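Local atomic coordinates of hypothetical protein EF_2215 (Enterococcus faecalis, PDB entry 2NN5), a protein that is of unknown function but belongs to the AHA1 family, related to activators of the Hsp90 ATPase, and binds magnesium. Residues T93-A96 and Y100-V103. Numbering follows the deposited sequence.
Sequences TDYA and YLGV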
loop_
_atom_site.group_PDB
_atom_site.type_symbol
_atom_site.label_atom_id
_atom_site.label_comp_id
_atom_site.label_asym_id
_atom_site.label_seq_id
_atom_site.Cartn_x
_atom_site.Cartn_y
_atom_site.Cartn_z
ATOM N N THR A 93 13.592 -5.310 1.778
ATOM C CA THR A 93 13.947 -6.706 1.654
ATOM C C THR A 93 14.213 -7.039 0.186
ATOM O O THR A 93 14.797 -8.093 -0.112
ATOM C CB THR A 93 12.803 -7.612 2.204
ATOM O OG1 THR A 93 11.582 -7.294 1.500
ATOM C CG2 THR A 93 12.601 -7.363 3.732
ATOM N N ASP A 94 13.831 -6.157 -0.737
ATOM C CA ASP A 94 14.177 -6.334 -2.150
ATOM C C ASP A 94 14.050 -4.966 -2.843
ATOM O O ASP A 94 13.240 -4.119 -2.438
ATOM C CB ASP A 94 13.245 -7.324 -2.813
ATOM C CG ASP A 94 14.002 -8.262 -3.745
ATOM O OD1 ASP A 94 15.222 -8.035 -4.010
ATOM O OD2 ASP A 94 13.391 -9.243 -4.161
ATOM N N TYR A 95 14.845 -4.753 -3.882
ATOM C CA TYR A 95 14.938 -3.448 -4.510
ATOM C C TYR A 95 15.403 -3.602 -5.949
ATOM O O TYR A 95 16.482 -4.126 -6.173
ATOM C CB TYR A 95 15.954 -2.575 -3.743
ATOM C CG TYR A 95 16.032 -1.158 -4.253
ATOM C CD1 TYR A 95 15.266 -0.127 -3.682
ATOM C CD2 TYR A 95 16.927 -0.811 -5.277
ATOM C CE1 TYR A 95 15.361 1.209 -4.150
ATOM C CE2 TYR A 95 17.015 0.498 -5.739
ATOM C CZ TYR A 95 16.254 1.497 -5.160
ATOM O OH TYR A 95 16.330 2.793 -5.601
ATOM N N ALA A 96 14.551 -3.211 -6.902
ATOM C CA ALA A 96 14.977 -3.137 -8.305
ATOM C C ALA A 96 14.428 -1.845 -8.868
ATOM O O ALA A 96 13.230 -1.686 -8.972
ATOM C CB ALA A 96 14.483 -4.332 -9.098
ATOM N N TYR A 100 10.514 -3.065 -8.705
ATOM C CA TYR A 100 9.881 -3.604 -7.483
ATOM C C TYR A 100 10.582 -3.180 -6.219
ATOM O O TYR A 100 11.752 -2.784 -6.251
ATOM C CB TYR A 100 9.714 -5.122 -7.491
ATOM C CG TYR A 100 10.979 -5.880 -7.731
ATOM C CD1 TYR A 100 11.260 -6.450 -8.995
ATOM C CD2 TYR A 100 11.895 -6.085 -6.709
ATOM C CE1 TYR A 100 12.466 -7.202 -9.212
ATOM C CE2 TYR A 100 13.080 -6.832 -6.913
ATOM C CZ TYR A 100 13.362 -7.381 -8.156
ATOM O OH TYR A 100 14.560 -8.078 -8.307
ATOM N N LEU A 101 9.827 -3.258 -5.119
ATOM C CA LEU A 101 10.302 -2.820 -3.811
ATOM C C LEU A 101 9.619 -3.656 -2.758
ATOM O O LEU A 101 8.390 -3.692 -2.716
ATOM C CB LEU A 101 9.928 -1.336 -3.570
ATOM C CG LEU A 101 10.422 -0.746 -2.266
ATOM C CD1 LEU A 101 11.987 -0.665 -2.190
ATOM C CD2 LEU A 101 9.830 0.656 -2.071
ATOM N N GLY A 102 10.410 -4.333 -1.921
ATOM C CA GLY A 102 9.853 -5.032 -0.779
ATOM C C GLY A 102 10.354 -4.364 0.485
ATOM O O GLY A 102 11.516 -3.997 0.578
ATOM N N VAL A 103 9.466 -4.199 1.452
ATOM C CA VAL A 103 9.761 -3.430 2.693
ATOM C C VAL A 103 9.220 -4.149 3.909
ATOM O O VAL A 103 8.131 -4.717 3.855
ATOM C CB VAL A 103 9.125 -1.980 2.630
ATOM C CG1 VAL A 103 9.715 -1.118 3.726
ATOM C CG2 VAL A 103 9.349 -1.314 1.288
HETATM O O HOH W 1 16.301 -8.506 -6.340
#
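Thr93 and Asp94 both turn their backbone N toward the one carbonyl of Gly102, a classic beta bulge in an antiparallel hairpin. The two bonds are unequal: Thr93 N sits 2.7 Å from Gly102 O, well above the carbonyl plane, whereas Asp94 N reaches Gly102 O only weakly at 3.4 Å. Beyond the bulge the ladder is regular, with Gly102 N bonded to Asp94 O and Ala96 and Tyr100 joined by a reciprocal pair. Tyr100 folds back over its partner strand. Its CG lies between the backbone N and the carbonyl carbon (chi1 55°), which lays the ring across Ala96, whose CB stands 3.5 Å from the ring centroid in a CH-pi contact. On the same face of the sheet the Asp94 carboxylate approaches the ring obliquely, CG to Tyr100 CE2 3.6 Å, the two planes 59° apart. A water in the ring plane links Tyr100 OH to Asp94 OD1, donating to the latter. On the opposite face, Tyr95 and Leu101 form a non-hydrogen-bonded pair, and Tyr95 CD1 touches Leu101 CD1 at 3.6 Å. This face turns toward helix 48-56, where Trp52 meets the Tyr95 ring edge-to-face and touches Leu101; strand 108-116 pairs with the far side of strand 100-105.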